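Local coordinates for protein Asp/Glu-specific dipeptidyl-peptidase (PDB 5JXF) that cleaves dipeptides from the N-terminus of oligopeptides as a serine-type peptidase, with strict preference for aspartate or glutamate at the P1 position, at residues Trp231-Gly236 with Leu676-Val681; Thr280-Tyr285 with Gly659-Ser664; Cys650-Asn655 with Ile695-Met700. One frame throughout, in Å; residues are numbered along the deposited sequence.

Interaction 1. Residues Trp231-Gly236 with Leu676-Val681. With ASP (aspartic acid), chain F; ARG (arginine), chain E.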
loop_
_atom_site.group_PDB
_atom_site.type_symbol
_atom_site.label_atom_id
_atom_site.label_comp_id
_atom_site.label_asym_id
_atom_site.label_seq_id
_atom_site.Cartn_x
_atom_site.Cartn_y
_atom_site.Cartn_z
ATOM N N TRP A 231 -7.152 7.252 -0.937
ATOM C CA TRP A 231 -6.434 8.347 -0.302
ATOM C C TRP A 231 -5.121 7.782 0.314
ATOM O O TRP A 231 -5.119 6.658 0.818
ATOM C CB TRP A 231 -7.278 8.990 0.793
ATOM C CG TRP A 231 -6.585 10.132 1.469
ATOM C CD1 TRP A 231 -5.985 10.127 2.696
ATOM C CD2 TRP A 231 -6.427 11.451 0.948
ATOM N NE1 TRP A 231 -5.456 11.365 2.967
ATOM C CE2 TRP A 231 -5.710 12.195 1.907
ATOM C CE3 TRP A 231 -6.826 12.078 -0.236
ATOM C CZ2 TRP A 231 -5.364 13.523 1.708
ATOM C CZ3 TRP A 231 -6.477 13.393 -0.431
ATOM C CH2 TRP A 231 -5.759 14.105 0.537
ATOM N N PRO A 232 -4.010 8.537 0.277
ATOM C CA PRO A 232 -3.700 9.836 -0.337
ATOM C C PRO A 232 -3.859 9.834 -1.856
ATOM O O PRO A 232 -3.646 8.823 -2.532
ATOM C CB PRO A 232 -2.243 10.069 0.054
ATOM C CG PRO A 232 -2.071 9.279 1.319
ATOM C CD PRO A 232 -2.890 8.057 1.116
ATOM N N ARG A 233 -4.289 10.972 -2.379
ATOM C CA ARG A 233 -4.536 11.119 -3.800
ATOM C C ARG A 233 -3.915 12.425 -4.262
ATOM O O ARG A 233 -3.973 13.436 -3.560
ATOM C CB ARG A 233 -6.050 11.110 -4.107
ATOM C CG ARG A 233 -6.393 11.366 -5.582
ATOM C CD ARG A 233 -6.551 10.046 -6.349
ATOM N NE ARG A 233 -7.678 9.385 -5.757
ATOM C CZ ARG A 233 -8.805 9.067 -6.365
ATOM N NH1 ARG A 233 -8.989 9.265 -7.663
ATOM N NH2 ARG A 233 -9.727 8.492 -5.642
ATOM N N HIS A 234 -3.346 12.410 -5.460
ATOM C CA HIS A 234 -2.691 13.586 -5.996
ATOM C C HIS A 234 -3.165 13.888 -7.408
ATOM O O HIS A 234 -2.355 14.240 -8.269
ATOM C CB HIS A 234 -1.170 13.387 -5.967
ATOM C CG HIS A 234 -0.657 12.940 -4.636
ATOM N ND1 HIS A 234 -0.893 11.682 -4.139
ATOM C CD2 HIS A 234 0.053 13.596 -3.687
ATOM C CE1 HIS A 234 -0.339 11.569 -2.943
ATOM N NE2 HIS A 234 0.243 12.716 -2.646
ATOM N N THR A 235 -4.483 13.788 -7.621
ATOM C CA THR A 235 -5.105 13.922 -8.944
ATOM C C THR A 235 -5.784 15.270 -9.176
ATOM O O THR A 235 -6.662 15.670 -8.407
ATOM C CB THR A 235 -6.165 12.829 -9.158
ATOM O OG1 THR A 235 -5.594 11.535 -8.903
ATOM C CG2 THR A 235 -6.708 12.884 -10.576
ATOM N N GLY A 236 -5.397 15.966 -10.245
ATOM C CA GLY A 236 -6.051 17.213 -10.614
ATOM C C GLY A 236 -7.312 16.954 -11.423
ATOM O O GLY A 236 -7.374 17.246 -12.614
ATOM N N LEU A 676 -13.055 20.942 -5.097
ATOM C CA LEU A 676 -13.886 20.299 -6.113
ATOM C C LEU A 676 -13.982 18.804 -5.831
ATOM O O LEU A 676 -12.987 18.090 -5.964
ATOM C CB LEU A 676 -13.293 20.569 -7.487
ATOM C CG LEU A 676 -13.795 19.810 -8.703
ATOM C CD1 LEU A 676 -15.247 20.162 -9.015
ATOM C CD2 LEU A 676 -12.891 20.160 -9.853
ATOM N N ASN A 677 -15.163 18.338 -5.410
ATOM C CA ASN A 677 -15.342 16.945 -5.019
ATOM C C ASN A 677 -15.163 15.988 -6.176
ATOM O O ASN A 677 -15.552 16.301 -7.298
ATOM C CB ASN A 677 -16.710 16.738 -4.397
ATOM C CG ASN A 677 -16.905 15.344 -3.878
ATOM O OD1 ASN A 677 -16.332 14.977 -2.849
ATOM N ND2 ASN A 677 -17.727 14.549 -4.576
ATOM N N PHE A 678 -14.559 14.825 -5.920
ATOM C CA PHE A 678 -14.381 13.882 -7.021
ATOM C C PHE A 678 -14.252 12.409 -6.664
ATOM O O PHE A 678 -14.275 11.571 -7.564
ATOM C CB PHE A 678 -13.189 14.305 -7.880
ATOM C CG PHE A 678 -11.830 13.988 -7.286
ATOM C CD1 PHE A 678 -11.240 14.841 -6.358
ATOM C CD2 PHE A 678 -11.108 12.877 -7.721
ATOM C CE1 PHE A 678 -9.958 14.580 -5.849
ATOM C CE2 PHE A 678 -9.820 12.593 -7.210
ATOM C CZ PHE A 678 -9.246 13.444 -6.277
ATOM N N ASP A 679 -14.178 12.067 -5.380
ATOM C CA ASP A 679 -14.109 10.663 -5.022
ATOM C C ASP A 679 -14.418 10.433 -3.559
ATOM O O ASP A 679 -14.694 11.378 -2.827
ATOM C CB ASP A 679 -12.708 10.101 -5.329
ATOM C CG ASP A 679 -12.753 8.669 -5.843
ATOM O OD1 ASP A 679 -13.810 8.018 -5.710
ATOM O OD2 ASP A 679 -11.732 8.189 -6.378
ATOM N N ARG A 680 -14.343 9.168 -3.145
ATOM C CA ARG A 680 -14.367 8.782 -1.736
ATOM C C ARG A 680 -13.141 7.940 -1.449
ATOM O O ARG A 680 -12.594 7.323 -2.362
ATOM C CB ARG A 680 -15.610 7.971 -1.390
ATOM C CG ARG A 680 -16.914 8.764 -1.292
ATOM C CD ARG A 680 -18.043 7.798 -1.190
ATOM N NE ARG A 680 -18.488 7.401 -2.519
ATOM C CZ ARG A 680 -19.312 6.389 -2.759
ATOM N NH1 ARG A 680 -19.741 5.646 -1.751
ATOM N NH2 ARG A 680 -19.692 6.116 -4.005
ATOM N N VAL A 681 -12.733 7.878 -0.190
ATOM C CA VAL A 681 -11.568 7.067 0.176
ATOM C C VAL A 681 -11.944 5.585 0.258
ATOM O O VAL A 681 -13.120 5.236 0.446
ATOM C CB VAL A 681 -10.944 7.524 1.519
ATOM C CG1 VAL A 681 -10.687 9.006 1.492
ATOM C CG2 VAL A 681 -11.839 7.173 2.694
HETATM N N ASP F . -16.555 9.306 -8.330
HETATM C CA ASP F . -17.982 9.350 -7.988
HETATM C C ASP F . -18.857 10.045 -9.016
HETATM O O ASP F . -19.741 10.832 -8.664
HETATM C CB ASP F . -18.178 10.015 -6.614
HETATM C CG ASP F . -18.031 9.038 -5.454
HETATM O OD1 ASP F . -18.192 7.826 -5.674
HETATM O OD2 ASP F . -17.771 9.483 -4.313
HETATM N N ARG E . -13.913 7.115 -8.481
HETATM C CA ARG E . -14.491 8.276 -9.142
HETATM C C ARG E . -16.009 8.251 -8.928
HETATM O O ARG E . -16.665 7.274 -9.273
HETATM C CB ARG E . -14.138 8.285 -10.635
HETATM C CG ARG E . -12.640 8.450 -10.932
HETATM C CD ARG E . -12.345 8.354 -12.431
HETATM N NE ARG E . -12.782 7.077 -12.988
HETATM C CZ ARG E . -12.007 5.993 -13.085
HETATM N NH1 ARG E . -10.740 6.032 -12.671
HETATM N NH2 ARG E . -12.493 4.867 -13.605
#

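Interaction 2. Residues Thr280-Tyr285 with Gly659-Ser664. With ASP (aspartic acid), chain F.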
loop_
_atom_site.group_PDB
_atom_site.type_symbol
_atom_site.label_atom_id
_atom_site.label_comp_id
_atom_site.label_asym_id
_atom_site.label_seq_id
_atom_site.Cartn_x
_atom_site.Cartn_y
_atom_site.Cartn_z
ATOM N N THR A 280 -16.707 22.710 5.770
ATOM C CA THR A 280 -16.912 22.507 4.330
ATOM C C THR A 280 -18.355 22.117 4.068
ATOM O O THR A 280 -18.955 21.373 4.850
ATOM C CB THR A 280 -16.018 21.365 3.736
ATOM O OG1 THR A 280 -16.418 20.105 4.283
ATOM C CG2 THR A 280 -14.553 21.577 4.019
ATOM N N MET A 281 -18.901 22.614 2.962
ATOM C CA MET A 281 -20.223 22.227 2.531
ATOM C C MET A 281 -20.183 21.800 1.068
ATOM O O MET A 281 -19.684 22.517 0.196
ATOM C CB MET A 281 -21.217 23.381 2.732
ATOM C CG MET A 281 -22.652 22.946 2.708
ATOM S SD MET A 281 -23.841 24.324 2.607
ATOM C CE MET A 281 -23.415 25.020 1.044
ATOM N N VAL A 282 -20.731 20.625 0.808
ATOM C CA VAL A 282 -20.782 20.116 -0.541
ATOM C C VAL A 282 -22.244 20.032 -1.044
ATOM O O VAL A 282 -23.104 19.423 -0.422
ATOM C CB VAL A 282 -20.081 18.740 -0.617
ATOM C CG1 VAL A 282 -20.133 18.203 -2.014
ATOM C CG2 VAL A 282 -18.601 18.853 -0.142
ATOM N N MET A 283 -22.504 20.664 -2.175
ATOM C CA MET A 283 -23.832 20.661 -2.783
ATOM C C MET A 283 -23.753 19.904 -4.108
ATOM O O MET A 283 -22.858 20.136 -4.908
ATOM C CB MET A 283 -24.323 22.099 -3.001
ATOM C CG MET A 283 -25.825 22.236 -3.249
ATOM S SD MET A 283 -26.377 23.992 -3.362
ATOM C CE MET A 283 -25.168 24.677 -2.204
ATOM N N GLY A 284 -24.650 18.963 -4.338
ATOM C CA GLY A 284 -24.575 18.240 -5.587
ATOM C C GLY A 284 -25.762 17.352 -5.847
ATOM O O GLY A 284 -26.811 17.477 -5.200
ATOM N N TYR A 285 -25.596 16.454 -6.811
ATOM C CA TYR A 285 -26.685 15.576 -7.217
ATOM C C TYR A 285 -26.335 14.082 -7.047
ATOM O O TYR A 285 -26.220 13.339 -8.028
ATOM C CB TYR A 285 -27.080 15.878 -8.663
ATOM C CG TYR A 285 -27.490 17.326 -8.881
ATOM C CD1 TYR A 285 -26.523 18.324 -9.026
ATOM C CD2 TYR A 285 -28.838 17.692 -8.966
ATOM C CE1 TYR A 285 -26.884 19.643 -9.206
ATOM C CE2 TYR A 285 -29.207 19.037 -9.154
ATOM C CZ TYR A 285 -28.227 19.989 -9.275
ATOM O OH TYR A 285 -28.536 21.302 -9.469
ATOM N N GLY A 659 -21.782 8.558 -5.918
ATOM C CA GLY A 659 -21.712 8.838 -7.344
ATOM C C GLY A 659 -22.830 9.840 -7.729
ATOM O O GLY A 659 -23.966 9.702 -7.274
ATOM N N GLY A 660 -22.497 10.834 -8.541
ATOM C CA GLY A 660 -23.381 11.964 -8.787
ATOM C C GLY A 660 -22.815 13.246 -8.200
ATOM O O GLY A 660 -23.048 14.338 -8.731
ATOM N N ASN A 661 -22.061 13.096 -7.108
ATOM C CA ASN A 661 -21.418 14.210 -6.438
ATOM C C ASN A 661 -20.117 14.556 -7.111
ATOM O O ASN A 661 -19.471 15.533 -6.738
ATOM C CB ASN A 661 -21.131 13.901 -4.975
ATOM C CG ASN A 661 -22.228 14.356 -4.043
ATOM O OD1 ASN A 661 -22.661 13.602 -3.172
ATOM N ND2 ASN A 661 -22.685 15.599 -4.212
ATOM N N SER A 662 -19.721 13.744 -8.088
ATOM C CA SER A 662 -18.596 14.115 -8.937
ATOM C C SER A 662 -18.799 15.501 -9.490
ATOM O O SER A 662 -19.842 15.795 -10.112
ATOM C CB SER A 662 -18.405 13.145 -10.095
ATOM O OG SER A 662 -17.496 12.122 -9.741
ATOM N N GLY A 663 -17.807 16.345 -9.257
ATOM C CA GLY A 663 -17.833 17.706 -9.724
ATOM C C GLY A 663 -18.547 18.685 -8.803
ATOM O O GLY A 663 -18.658 19.840 -9.145
ATOM N N SER A 664 -19.001 18.235 -7.636
ATOM C CA SER A 664 -19.674 19.110 -6.677
ATOM C C SER A 664 -18.714 20.110 -6.080
ATOM O O SER A 664 -17.561 19.784 -5.824
ATOM C CB SER A 664 -20.313 18.316 -5.538
ATOM O OG SER A 664 -21.400 17.534 -5.984
HETATM N N ASP F . -16.555 9.306 -8.330
HETATM C CA ASP F . -17.982 9.350 -7.988
HETATM C C ASP F . -18.857 10.045 -9.016
HETATM O O ASP F . -19.741 10.832 -8.664
HETATM C CB ASP F . -18.178 10.015 -6.614
HETATM C CG ASP F . -18.031 9.038 -5.454
HETATM O OD1 ASP F . -18.192 7.826 -5.674
HETATM O OD2 ASP F . -17.771 9.483 -4.313
HETATM O O HOH W 1 -24.424 16.819 -2.120
#

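Interaction 3. Residues Cys650-Asn655 with Ile695-Met700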
loop_
_atom_site.group_PDB
_atom_site.type_symbol
_atom_site.label_atom_id
_atom_site.label_comp_id
_atom_site.label_asym_id
_atom_site.label_seq_id
_atom_site.Cartn_x
_atom_site.Cartn_y
_atom_site.Cartn_z
ATOM N N CYS A 650 -4.810 17.996 -3.158
ATOM C CA CYS A 650 -6.111 17.443 -2.779
ATOM C C CYS A 650 -6.307 17.572 -1.282
ATOM O O CYS A 650 -5.340 17.770 -0.536
ATOM C CB CYS A 650 -6.246 15.958 -3.170
ATOM S SG CYS A 650 -6.057 15.559 -4.921
ATOM N N PHE A 651 -7.559 17.450 -0.851
ATOM C CA PHE A 651 -7.862 17.293 0.568
ATOM C C PHE A 651 -9.141 16.481 0.777
ATOM O O PHE A 651 -9.831 16.134 -0.183
ATOM C CB PHE A 651 -7.951 18.658 1.282
ATOM C CG PHE A 651 -9.114 19.534 0.845
ATOM C CD1 PHE A 651 -9.009 20.343 -0.268
ATOM C CD2 PHE A 651 -10.285 19.582 1.590
ATOM C CE1 PHE A 651 -10.072 21.172 -0.655
ATOM C CE2 PHE A 651 -11.338 20.410 1.218
ATOM C CZ PHE A 651 -11.234 21.198 0.093
ATOM N N ILE A 652 -9.430 16.148 2.033
ATOM C CA ILE A 652 -10.549 15.272 2.353
ATOM C C ILE A 652 -11.329 15.802 3.547
ATOM O O ILE A 652 -10.763 16.465 4.407
ATOM C CB ILE A 652 -10.098 13.814 2.684
ATOM C CG1 ILE A 652 -8.899 13.803 3.648
ATOM C CG2 ILE A 652 -9.725 13.074 1.427
ATOM C CD1 ILE A 652 -8.534 12.358 4.198
ATOM N N GLY A 653 -12.619 15.489 3.595
ATOM C CA GLY A 653 -13.452 15.868 4.715
ATOM C C GLY A 653 -14.533 14.868 5.069
ATOM O O GLY A 653 -14.687 13.825 4.435
ATOM N N THR A 654 -15.295 15.198 6.100
ATOM C CA THR A 654 -16.343 14.332 6.585
ATOM C C THR A 654 -17.690 14.560 5.871
ATOM O O THR A 654 -18.735 14.297 6.436
ATOM C CB THR A 654 -16.543 14.526 8.090
ATOM O OG1 THR A 654 -16.868 15.896 8.357
ATOM C CG2 THR A 654 -15.253 14.170 8.836
ATOM N N ASN A 655 -17.658 15.029 4.632
ATOM C CA ASN A 655 -18.897 15.190 3.874
ATOM C C ASN A 655 -19.375 13.856 3.313
ATOM O O ASN A 655 -18.587 13.050 2.842
ATOM C CB ASN A 655 -18.710 16.189 2.729
ATOM C CG ASN A 655 -18.111 17.493 3.181
ATOM O OD1 ASN A 655 -18.793 18.329 3.765
ATOM N ND2 ASN A 655 -16.832 17.693 2.879
ATOM N N ILE A 695 -14.244 6.789 9.367
ATOM C CA ILE A 695 -13.472 6.427 8.175
ATOM C C ILE A 695 -14.098 6.828 6.817
ATOM O O ILE A 695 -13.514 6.583 5.764
ATOM C CB ILE A 695 -13.194 4.899 8.145
ATOM C CG1 ILE A 695 -14.505 4.099 8.140
ATOM C CG2 ILE A 695 -12.231 4.458 9.313
ATOM C CD1 ILE A 695 -14.288 2.548 8.039
ATOM N N CYS A 696 -15.278 7.431 6.818
ATOM C CA CYS A 696 -15.848 7.888 5.555
ATOM C C CYS A 696 -15.410 9.308 5.272
ATOM O O CYS A 696 -15.639 10.206 6.068
ATOM C CB CYS A 696 -17.375 7.772 5.573
ATOM S SG CYS A 696 -17.863 6.030 5.555
ATOM N N ARG A 697 -14.725 9.497 4.155
ATOM C CA ARG A 697 -14.269 10.817 3.777
ATOM C C ARG A 697 -14.518 11.049 2.301
ATOM O O ARG A 697 -14.478 10.119 1.500
ATOM C CB ARG A 697 -12.761 11.008 4.069
ATOM C CG ARG A 697 -12.343 10.860 5.512
ATOM C CD ARG A 697 -12.787 12.039 6.377
ATOM N NE ARG A 697 -12.274 11.942 7.749
ATOM C CZ ARG A 697 -12.871 11.249 8.717
ATOM N NH1 ARG A 697 -14.003 10.579 8.469
ATOM N NH2 ARG A 697 -12.336 11.214 9.931
ATOM N N ASN A 698 -14.743 12.303 1.923
ATOM C CA ASN A 698 -14.816 12.602 0.508
ATOM C C ASN A 698 -13.498 13.220 0.075
ATOM O O ASN A 698 -12.801 13.822 0.895
ATOM C CB ASN A 698 -16.017 13.520 0.194
ATOM C CG ASN A 698 -15.801 14.970 0.647
ATOM O OD1 ASN A 698 -15.564 15.249 1.834
ATOM N ND2 ASN A 698 -15.883 15.897 -0.304
ATOM N N VAL A 699 -13.142 13.044 -1.192
ATOM C CA VAL A 699 -11.898 13.589 -1.723
ATOM C C VAL A 699 -12.180 14.735 -2.687
ATOM O O VAL A 699 -13.000 14.598 -3.604
ATOM C CB VAL A 699 -11.077 12.506 -2.432
ATOM C CG1 VAL A 699 -9.603 12.957 -2.647
ATOM C CG2 VAL A 699 -11.113 11.231 -1.597
ATOM N N MET A 700 -11.480 15.848 -2.468
ATOM C CA MET A 700 -11.643 17.103 -3.213
ATOM C C MET A 700 -10.356 17.592 -3.830
ATOM O O MET A 700 -9.285 17.509 -3.216
ATOM C CB MET A 700 -12.195 18.195 -2.291
ATOM C CG MET A 700 -13.661 18.035 -1.905
ATOM S SD MET A 700 -14.063 18.590 -0.220
ATOM C CE MET A 700 -13.131 17.382 0.750
#

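Interaction 1. Residues Trp231-Gly236 with Leu676-Val681
Trp231 and Val681 bring the two backbones closest, with their CA atoms 5.3 Å apart; toward Thr235 the loop draws away from the strand, and no hydrogen bond joins the segments. At the near end Trp231 CB packs on Val681 CG1 at 3.5 Å. Arg233 starts with CG anti to the backbone N (chi1 176°), then bends at chi2 and chi3. Its guanidinium is thus folded beside Phe678, whose CE2 lies over one guanidinium face. The two planes stand 80° apart, and Arg233 CG meets the ring at its edge, 3.6 Å from Phe678 CZ. The same guanidinium turns an edge to the Asp679 carboxylate in a salt bridge, but the modelled spacing is too short to trust. Phe678 and Asp679 form a classic beta bulge against Val699. Asp679 OD1 accepts a 2.9 Å bond from the N of the bound arginine, while OD2 takes Trp229 N. Arg680 leads the other way and grips the bound aspartate twice: NE to OD2 at 2.8 Å and NH2 to OD1 at 2.8 Å. A leucine here would probably leave the ligand carboxylate without its charged mate. The chemistry suits a dipeptidyl-peptidase: Asp679 meets the amino end of the bound dipeptide, and Arg680 probably selects an acidic P1 residue.

Interaction 2. Residues Thr280-Tyr285 with Gly659-Ser664
Gly284 and Ser664 lie with CA atoms 5.1 Å apart where the end of strand 279-284 passes the type II turn Asn661-Ser664, and no direct hydrogen bond crosses between them. Tyr285 comes equally near Gly660, and Gly660 CA makes a 3.2 Å CA-H...O contact with Tyr285 O. Close approach depends on glycines. There is no room for a CB on Gly284 beside Ser664 OG and Asn661 ND2, nor on Gly660 beside Tyr285 O. Ser664 OG sits against Gly284 CA, and a chi1 of 180° carries Val282 CG1 toward Ser664 CB, where it packs at 3.5 Å. The turn is tied from within. Asn661 ND2 donates to Ser664 OG at 2.9 Å, nearly straight (167°) and in the amide plane. Ser664 OG passes its own bond to Asn661 O, which also takes Ser664 N from the same face. Asn661 ND2 further donates to a water that bonds weakly to Val282 O. On the other side of the turn, Gly660 N (2.8 Å) and Ser662 N (3.0 Å) both donate to O of the bound aspartate. Ser662 is probably the charge-relay serine. Two backbone N-H groups on one P1 carbonyl oxygen are consistent with an oxyanion hole, which would stabilise negative charge there.

Interaction 3. Residues Cys650-Asn655 with Ile695-Met700
Phe651 and Met700 pack closely across two antiparallel strands. Their backbones are joined by a pair of hydrogen bonds, Phe651 N to Met700 O and Met700 N to Phe651 O. Gly653 and Asn698 make the next hydrogen-bonded pair, with Ile652 and Val699 as the non-hydrogen-bonded pair between them. Met700 CB stands over the face of the Phe651 ring, 4.1 Å from its centroid and 15° off the normal, a CH-pi contact. Bends at chi2 and chi3 carry the methionine chain across the ring. SD makes an oblique Met-aromatic contact, and CE reaches Phe651 CE2 at 3.6 Å. CE also lies 3.5 Å from Gly653 N. Ile652 and Val699 project side by side from the other face, CG2 to CG2 at 3.8 Å, toward Trp231 and Phe678.

Beyond Gly653 the strand pairing stops and polar groups take over. Asn655 ND2 donates to Asn698 OD1 at 2.9 Å, with the two amide planes 82° apart. Asn655 ND2 also bonds Thr280 OG1, and Asn698 ND2 bonds Asn677 OD1, so both buried amides are held in place. At the partly exposed Thr654 the packing is looser: its CG2 rests over one face of the Arg697 guanidinium, 3.8 Å from CZ. That guanidinium is held by carbonyls. NH1 donates to Cys696 O at 2.9 Å and also to Pro693 O, while NE and NH2 reach Lys593 O and Gly594 O. The chemistry thus passes from apolar packing to amide bonds and then to an arginine held by several backbone carbonyls, without a carboxylate among these partners.

Overall arrangement
All three contacts are largely buried and reach the same antiparallel sheet; Thr654 in interaction 3 and Gly659 in interaction 2 are partly exposed. Interaction 3 is strand pairing by regular backbone bonds. Interactions 1 and 2 each set a loop against a strand, with no backbone hydrogen bond across. They share the bound aspartate: interaction 1 gives it the charged Arg680, interaction 2 backbone N-H groups. Strand 673-680 of interaction 1 joins the other two: Asn677 bonds to Ser664 and Asn661 in interaction 2 and to Asn698 in interaction 3. Thr280 and Asn655 tie interactions 2 and 3 directly. Interaction 3 is apolar and amide packing beside the pocket, while interactions 1 and 2 line it with charged and backbone groups.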